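Local coordinates for hypothetical protein (Exiguobacterium sibiricum, PDB 2HKV), which is of unknown function but belongs to the DinB superfamily and binds a nickel ion through three histidines, consistent with a metal-dependent role, at residues A51-A56 against A122-H127; V15-T20 against D84-S89; D57-T62 against W90-D95. All blocks are in the same frame, centred on the assembly; numbering follows the deposited sequence.

Interaction 1 (A51-A56 against A122-H127); sequences AVLLEA and AVHLYH. With NI (nickel (II) ion), chain B.
L53 lays its CD2 methyl over the imidazole of H124, 3.7 Å from the ring centroid and only 5° off the ring normal, a CH-pi contact made almost squarely above the middle of the ring. All five ring atoms therefore lie at much the same distance from the methyl. In the leucine a first torsion of 69° sets CG between the backbone N and the carbonyl carbon; from there CD2 goes to the imidazole, while CD1 touches the backbone of the opposing helix, 3.8 Å from L125 N and 4.0 Å from L125 CB. L54 adds a looser apolar touch, its CD2 standing 4.3 Å from L125 CB.

The imidazole is held at both nitrogens. NE2 of H124 binds nickel at 2.1 Å, and two waters, with H49 and H128, also coordinate the metal. ND1 of H124 is hydrogen-bonded to OD2 of D57, a second-shell carboxylate that fixes the rotation of the ring and would probably make NE2 a stronger donor to the metal. Together the metal bond, the D57 bond and the methyl of L53 over one face probably leave the ring little freedom to tilt. With L53 over a metal-bound ring, the contact forms part of the wall of the three-histidine site of the DinB fold.

The two segments run antiparallel, at 166° with axes 9.6 Å apart, deep in the helical bundle. Helix 4-26 covers one flank, with V17 on L54 and L9 and V13 on A122; helix 82-98 reaches L54 through Y93, and helix 66-73 packs F72 against V52 and A56. Beyond helix 114-138 lies the second subunit, whose F148 meets the ring of H124.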
# COMPACT_ATOMS: atom_id res chain seq x y z
N ALA A 51 1.89 -3.48 13.55
CA ALA A 51 1.14 -3.18 14.76
C ALA A 51 1.37 -1.74 15.26
O ALA A 51 0.45 -1.14 15.80
CB ALA A 51 1.50 -4.19 15.89
N VAL A 52 2.60 -1.21 15.11
CA VAL A 52 2.93 0.11 15.65
C VAL A 52 2.97 1.24 14.61
O VAL A 52 2.93 2.43 14.99
CB VAL A 52 4.26 0.12 16.44
CG1 VAL A 52 4.28 -0.98 17.48
CG2 VAL A 52 5.44 -0.03 15.48
N LEU A 53 3.00 0.94 13.32
CA LEU A 53 3.40 2.00 12.43
C LEU A 53 2.41 3.17 12.31
O LEU A 53 2.81 4.29 11.96
CB LEU A 53 3.82 1.47 11.05
CG LEU A 53 2.79 0.87 10.08
CD1 LEU A 53 1.85 1.92 9.33
CD2 LEU A 53 3.61 0.04 9.05
N LEU A 54 1.11 2.91 12.52
CA LEU A 54 0.13 4.00 12.34
C LEU A 54 0.39 5.08 13.37
O LEU A 54 0.19 6.26 13.08
CB LEU A 54 -1.31 3.51 12.39
CG LEU A 54 -1.88 2.70 11.22
CD1 LEU A 54 -3.33 2.30 11.56
CD2 LEU A 54 -1.81 3.49 9.91
N GLU A 55 0.88 4.70 14.55
CA GLU A 55 1.19 5.67 15.62
C GLU A 55 2.60 6.22 15.43
O GLU A 55 2.82 7.42 15.50
CB GLU A 55 0.98 5.01 16.98
CG GLU A 55 1.43 5.78 18.16
CD GLU A 55 1.01 5.17 19.49
OE1 GLU A 55 0.19 4.22 19.53
OE2 GLU A 55 1.53 5.65 20.53
N ALA A 56 3.56 5.33 15.14
CA ALA A 56 4.95 5.69 14.91
C ALA A 56 5.03 6.78 13.87
O ALA A 56 5.64 7.82 14.10
CB ALA A 56 5.84 4.42 14.50
N ALA A 122 -1.13 5.53 5.79
CA ALA A 122 -2.04 4.61 5.08
C ALA A 122 -1.31 3.69 4.05
O ALA A 122 -1.41 2.46 4.08
CB ALA A 122 -3.22 5.38 4.41
N VAL A 123 -0.57 4.31 3.14
CA VAL A 123 0.15 3.55 2.14
C VAL A 123 1.28 2.73 2.74
O VAL A 123 1.58 1.67 2.24
CB VAL A 123 0.66 4.44 0.94
CG1 VAL A 123 -0.53 5.09 0.23
CG2 VAL A 123 1.67 5.51 1.36
N HIS A 124 1.90 3.21 3.82
CA HIS A 124 2.88 2.40 4.55
C HIS A 124 2.26 1.12 5.16
O HIS A 124 2.79 0.01 5.03
CB HIS A 124 3.54 3.31 5.60
CG HIS A 124 4.71 2.72 6.27
ND1 HIS A 124 5.22 3.24 7.43
CD2 HIS A 124 5.46 1.65 5.96
CE1 HIS A 124 6.25 2.52 7.81
NE2 HIS A 124 6.41 1.57 6.91
N LEU A 125 1.05 1.25 5.68
CA LEU A 125 0.29 0.12 6.16
C LEU A 125 -0.00 -0.94 5.07
O LEU A 125 0.27 -2.16 5.27
CB LEU A 125 -1.03 0.56 6.84
CG LEU A 125 -1.83 -0.57 7.50
CD1 LEU A 125 -1.22 -0.98 8.83
CD2 LEU A 125 -3.32 -0.11 7.67
N TYR A 126 -0.45 -0.51 3.92
CA TYR A 126 -0.75 -1.39 2.79
C TYR A 126 0.52 -1.99 2.23
O TYR A 126 0.52 -3.15 1.86
CB TYR A 126 -1.58 -0.64 1.72
CG TYR A 126 -3.08 -0.69 2.01
CD1 TYR A 126 -3.66 0.24 2.89
CD2 TYR A 126 -3.90 -1.58 1.36
CE1 TYR A 126 -5.00 0.21 3.22
CE2 TYR A 126 -5.25 -1.61 1.64
CZ TYR A 126 -5.81 -0.68 2.52
OH TYR A 126 -7.16 -0.73 2.77
N HIS A 127 1.63 -1.26 2.24
CA HIS A 127 2.95 -1.83 1.86
C HIS A 127 3.29 -3.07 2.72
O HIS A 127 3.64 -4.12 2.22
CB HIS A 127 4.03 -0.74 2.00
CG HIS A 127 5.45 -1.22 1.82
ND1 HIS A 127 6.01 -1.44 0.57
CD2 HIS A 127 6.40 -1.55 2.72
CE1 HIS A 127 7.26 -1.86 0.72
NE2 HIS A 127 7.52 -1.95 2.01
NI NI B . 8.08 0.23 7.07
O HOH W 1 9.99 -0.94 6.99
O HOH W 2 9.30 1.76 7.76

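Interaction 2 (V15-T20 against D84-S89); sequences VGVRTT and DRLDQS
L86 reaches across to helix 4-26 and meets V17 and T20, two residues one helical turn apart, in a contact of aliphatic groups that also touches a backbone carbonyl. The V17 and L86 side chains lie alongside one another, pointing opposite ways, with CG1 of V17 4.0 Å from CG of L86. The valine offers this methyl because CG1 lies anti to the backbone N (chi1 168°). The leucine divides its two ends: CD1 stays with the valine, 4.2 Å from V17 CG1, whereas CD2 moves up to the backbone, 3.8 Å from V17 O, and on to the methyl of T20, where T20 CG2 and L86 CD2 are 4.0 Å apart. No hydrogen bond joins the segments.

The polar interactions serve the helix itself. T20 turns its methyl to L86 and its hydroxyl back along its own helix, where OG1 donates to G16 O at 2.7 Å; the hydroxyl of T19, whose side chain points away from L86, bonds in the same i to i-4 manner, with OG1 2.8 Å from V15 O. Each carbonyl thus receives two donors, the backbone N and the hydroxyl of the same threonine, arriving from opposite faces of the carbonyl plane. The hydroxyl of T20 is thereby satisfied within its helix, and the methyl is the branch that meets the leucine. T19 OG1 is also bonded to R129.

Charged groups bridge elsewhere: D87 pairs with R21 of helix 4-26, a salt bridge beside the apolar contact, and R85 pairs with E55 of helix 43-61.

Helices 4-26 and 82-98 are neighbours in the DinB helical bundle, and the other two long helices close over their junction. L50 of helix 43-61 packs on T20, while L125 and R129 of helix 114-138 touch V17 and T20 respectively.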
# COMPACT_ATOMS: atom_id res chain seq x y z
N VAL A 15 -10.12 -0.86 6.67
CA VAL A 15 -10.01 -2.14 5.97
C VAL A 15 -8.64 -2.71 6.19
O VAL A 15 -8.49 -3.91 6.47
CB VAL A 15 -10.21 -2.05 4.41
CG1 VAL A 15 -9.82 -3.36 3.73
CG2 VAL A 15 -11.66 -1.62 3.99
N GLY A 16 -7.64 -1.88 5.94
CA GLY A 16 -6.24 -2.24 6.19
C GLY A 16 -6.03 -2.83 7.56
O GLY A 16 -5.37 -3.86 7.72
N VAL A 17 -6.59 -2.20 8.57
CA VAL A 17 -6.40 -2.64 9.93
C VAL A 17 -7.17 -3.93 10.21
O VAL A 17 -6.62 -4.85 10.79
CB VAL A 17 -6.82 -1.55 10.93
CG1 VAL A 17 -6.91 -2.10 12.38
CG2 VAL A 17 -5.86 -0.35 10.83
N ARG A 18 -8.42 -4.01 9.79
CA ARG A 18 -9.16 -5.23 10.07
C ARG A 18 -8.61 -6.48 9.37
O ARG A 18 -8.55 -7.57 9.97
CB ARG A 18 -10.62 -5.08 9.77
CG ARG A 18 -11.25 -4.07 10.71
CD ARG A 18 -12.73 -4.00 10.57
NE ARG A 18 -13.10 -3.73 9.20
CZ ARG A 18 -13.35 -2.53 8.68
NH1 ARG A 18 -13.30 -1.40 9.43
NH2 ARG A 18 -13.67 -2.46 7.38
N THR A 19 -8.21 -6.32 8.11
CA THR A 19 -7.55 -7.42 7.40
C THR A 19 -6.22 -7.77 7.99
O THR A 19 -5.91 -8.95 8.11
CB THR A 19 -7.44 -7.16 5.90
OG1 THR A 19 -6.73 -5.92 5.66
CG2 THR A 19 -8.88 -7.12 5.23
N THR A 20 -5.42 -6.81 8.44
CA THR A 20 -4.18 -7.12 9.13
C THR A 20 -4.41 -7.91 10.40
O THR A 20 -3.67 -8.89 10.67
CB THR A 20 -3.34 -5.87 9.41
OG1 THR A 20 -3.04 -5.24 8.16
CG2 THR A 20 -2.01 -6.19 10.14
N ASP A 84 -3.83 -6.37 20.18
CA ASP A 84 -4.10 -5.29 21.13
C ASP A 84 -3.32 -4.05 20.74
O ASP A 84 -3.84 -2.94 20.83
CB ASP A 84 -3.71 -5.68 22.55
CG ASP A 84 -4.71 -6.64 23.19
OD1 ASP A 84 -5.80 -6.88 22.60
OD2 ASP A 84 -4.41 -7.16 24.31
N ARG A 85 -2.08 -4.26 20.31
CA ARG A 85 -1.20 -3.16 19.91
C ARG A 85 -1.63 -2.47 18.62
O ARG A 85 -1.65 -1.27 18.56
CB ARG A 85 0.27 -3.65 19.80
CG ARG A 85 1.29 -2.51 19.72
CD ARG A 85 0.96 -1.52 20.82
NE ARG A 85 1.88 -0.41 20.95
CZ ARG A 85 1.70 0.81 20.44
NH1 ARG A 85 0.60 1.14 19.72
NH2 ARG A 85 2.66 1.71 20.66
N LEU A 86 -1.97 -3.25 17.61
CA LEU A 86 -2.57 -2.73 16.39
C LEU A 86 -3.83 -1.85 16.70
O LEU A 86 -4.04 -0.74 16.14
CB LEU A 86 -2.92 -3.92 15.49
CG LEU A 86 -3.63 -3.66 14.15
CD1 LEU A 86 -2.86 -2.64 13.27
CD2 LEU A 86 -3.85 -5.02 13.45
N ASP A 87 -4.67 -2.35 17.59
CA ASP A 87 -5.88 -1.65 17.94
C ASP A 87 -5.60 -0.29 18.57
O ASP A 87 -6.30 0.71 18.29
CB ASP A 87 -6.73 -2.49 18.91
CG ASP A 87 -7.38 -3.73 18.23
OD1 ASP A 87 -7.15 -3.99 17.02
OD2 ASP A 87 -8.13 -4.47 18.92
N GLN A 88 -4.61 -0.27 19.45
CA GLN A 88 -4.14 0.96 20.06
C GLN A 88 -3.62 1.96 19.04
O GLN A 88 -3.96 3.14 19.10
CB GLN A 88 -3.03 0.61 21.03
CG GLN A 88 -2.40 1.75 21.73
CD GLN A 88 -1.39 1.27 22.80
OE1 GLN A 88 -1.58 0.22 23.46
NE2 GLN A 88 -0.29 2.02 22.95
N SER A 89 -2.80 1.48 18.10
CA SER A 89 -2.29 2.32 17.00
C SER A 89 -3.42 2.86 16.13
O SER A 89 -3.42 4.02 15.74
CB SER A 89 -1.27 1.54 16.15
OG SER A 89 -0.22 1.10 16.98

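Interaction 3 (D57-T62 against W90-D95); sequences DLRIAT and WQYYQD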
# COMPACT_ATOMS: atom_id res chain seq x y z
N ASP A 57 4.38 6.58 12.73
CA ASP A 57 4.52 7.56 11.68
C ASP A 57 3.97 8.90 12.09
O ASP A 57 4.50 9.93 11.69
CB ASP A 57 3.85 7.10 10.37
CG ASP A 57 4.61 5.95 9.67
OD1 ASP A 57 5.54 5.30 10.25
OD2 ASP A 57 4.24 5.64 8.50
N LEU A 58 2.89 8.92 12.85
CA LEU A 58 2.29 10.20 13.22
C LEU A 58 3.09 10.89 14.30
O LEU A 58 3.12 12.11 14.31
CB LEU A 58 0.81 10.03 13.62
CG LEU A 58 -0.14 9.67 12.45
CD1 LEU A 58 -1.56 9.68 12.93
CD2 LEU A 58 0.01 10.61 11.30
N ARG A 59 3.74 10.13 15.17
CA ARG A 59 4.68 10.68 16.14
C ARG A 59 5.89 11.30 15.46
O ARG A 59 6.32 12.43 15.81
CB ARG A 59 5.12 9.58 17.11
CG ARG A 59 4.04 9.17 18.10
CD ARG A 59 4.50 8.26 19.25
NE ARG A 59 3.36 8.01 20.14
CZ ARG A 59 3.07 8.72 21.23
NH1 ARG A 59 3.86 9.69 21.65
NH2 ARG A 59 1.97 8.43 21.91
N ILE A 60 6.49 10.55 14.53
CA ILE A 60 7.53 11.10 13.66
C ILE A 60 7.07 12.43 13.04
O ILE A 60 7.88 13.37 12.97
CB ILE A 60 7.95 10.07 12.58
CG1 ILE A 60 8.81 8.97 13.23
CG2 ILE A 60 8.67 10.75 11.40
CD1 ILE A 60 8.71 7.60 12.51
N ALA A 61 5.82 12.47 12.58
CA ALA A 61 5.19 13.63 11.89
C ALA A 61 5.06 14.88 12.78
O ALA A 61 5.17 16.03 12.32
CB ALA A 61 3.78 13.24 11.34
N THR A 62 4.88 14.64 14.08
CA THR A 62 4.65 15.73 15.01
C THR A 62 5.90 16.17 15.70
O THR A 62 5.83 17.05 16.52
CB THR A 62 3.48 15.40 15.97
OG1 THR A 62 3.72 14.18 16.65
CG2 THR A 62 2.17 15.25 15.17
N TRP A 90 -4.39 2.02 15.83
CA TRP A 90 -5.54 2.43 15.00
C TRP A 90 -6.36 3.53 15.72
O TRP A 90 -6.84 4.46 15.09
CB TRP A 90 -6.36 1.18 14.67
CG TRP A 90 -7.66 1.36 14.06
CD1 TRP A 90 -8.78 0.71 14.45
CD2 TRP A 90 -8.03 2.19 12.95
NE1 TRP A 90 -9.83 1.07 13.66
CE2 TRP A 90 -9.41 1.99 12.74
CE3 TRP A 90 -7.35 3.10 12.12
CZ2 TRP A 90 -10.12 2.65 11.74
CZ3 TRP A 90 -8.08 3.76 11.11
CH2 TRP A 90 -9.46 3.53 10.95
N GLN A 91 -6.49 3.41 17.04
CA GLN A 91 -7.21 4.43 17.82
C GLN A 91 -6.46 5.76 17.79
O GLN A 91 -7.06 6.83 17.69
CB GLN A 91 -7.39 3.96 19.27
CG GLN A 91 -8.31 4.86 20.07
CD GLN A 91 -9.69 4.94 19.43
OE1 GLN A 91 -10.35 3.91 19.24
NE2 GLN A 91 -10.11 6.15 19.07
N TYR A 92 -5.14 5.69 17.88
CA TYR A 92 -4.31 6.87 17.89
C TYR A 92 -4.49 7.59 16.55
O TYR A 92 -4.67 8.83 16.51
CB TYR A 92 -2.85 6.47 18.06
CG TYR A 92 -1.90 7.61 18.24
CD1 TYR A 92 -1.42 8.31 17.14
CD2 TYR A 92 -1.48 8.01 19.51
CE1 TYR A 92 -0.54 9.37 17.28
CE2 TYR A 92 -0.58 9.06 19.66
CZ TYR A 92 -0.12 9.74 18.53
OH TYR A 92 0.75 10.79 18.64
N TYR A 93 -4.42 6.79 15.49
CA TYR A 93 -4.59 7.30 14.14
C TYR A 93 -5.98 7.96 13.98
O TYR A 93 -6.10 9.04 13.42
CB TYR A 93 -4.38 6.18 13.12
CG TYR A 93 -4.45 6.62 11.63
CD1 TYR A 93 -5.66 6.61 10.93
CD2 TYR A 93 -3.31 7.03 10.94
CE1 TYR A 93 -5.72 6.97 9.60
CE2 TYR A 93 -3.36 7.41 9.60
CZ TYR A 93 -4.58 7.39 8.94
OH TYR A 93 -4.65 7.78 7.63
N GLN A 94 -7.01 7.28 14.44
CA GLN A 94 -8.37 7.81 14.27
C GLN A 94 -8.51 9.13 14.98
O GLN A 94 -9.18 10.05 14.49
CB GLN A 94 -9.41 6.85 14.80
CG GLN A 94 -9.60 5.63 13.95
CD GLN A 94 -10.63 4.72 14.56
OE1 GLN A 94 -10.31 3.70 15.19
NE2 GLN A 94 -11.89 5.11 14.43
N ASP A 95 -7.89 9.26 16.14
CA ASP A 95 -8.00 10.51 16.86
C ASP A 95 -7.30 11.66 16.14
O ASP A 95 -7.80 12.78 16.10
CB ASP A 95 -7.37 10.35 18.24
CG ASP A 95 -8.14 9.36 19.13
OD1 ASP A 95 -9.27 8.92 18.75
OD2 ASP A 95 -7.59 9.03 20.22
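L58 carries the apolar half of the contact, lodging against two consecutive tyrosines of helix 82-98. Its CB lies at the edge of the Y92 ring, near the ring plane and 4.0 Å from Y92 CE1. Further out, CD1 of L58 comes to 3.7 Å from CD2 of Y93, the two side chains crossing at about a right angle. Y93 goes deeper, where its hydroxyl is hydrogen-bonded to the carbonyl of L118 on helix 114-138, a residue that, like F101, also touches L58.

Such packing links helix 43-61 with helix 82-98, two of the long helices of the DinB bundle. Their short segments diverge at 44° with axes 11.2 Å apart, a spacing that large side chains span.

The remaining half is a charged group beside an aromatic one. R59, its chain extended from CG to NE, brings NH2 to 3.5 Å from CE2 of Y92, with the guanidinium and ring planes 39° apart. The hydroxyl of Y92 sits over one face of the guanidinium, 4.0 Å above its plane, while CG of R59 passes 3.7 Å from Y92 OH. The charge is answered within its own helix by a salt bridge from NE to E55, which helps hold the guanidinium beside the tyrosine. An alanine at R59 would remove the guanidinium, and is likely to leave E55 without this charge partner and the outer part of the Y92 ring less covered. R59 also touches M69 and F72 of helix 66-73.

In the fold
Interactions 1 and 2 are both buried, while interaction 3 reaches toward the surface and is only partly so. Helix 43-61 serves interactions 1 and 3, and helix 82-98 serves 2 and 3; interaction 1 adds helix 114-138 and interaction 2 adds helix 4-26, so all four long helices take part. Their chemistry follows their depth: leucine against a metal-bound histidine nearest the centre of the chain, aliphatic side chains in interaction 2, and tyrosines with an arginine farther out. Besides the polar links already made between neighbouring contacts, the carbonyl of A51 and the hydroxyl of S89 join interactions 1 and 2. Interactions 2 and 3 meet through V17 and W90.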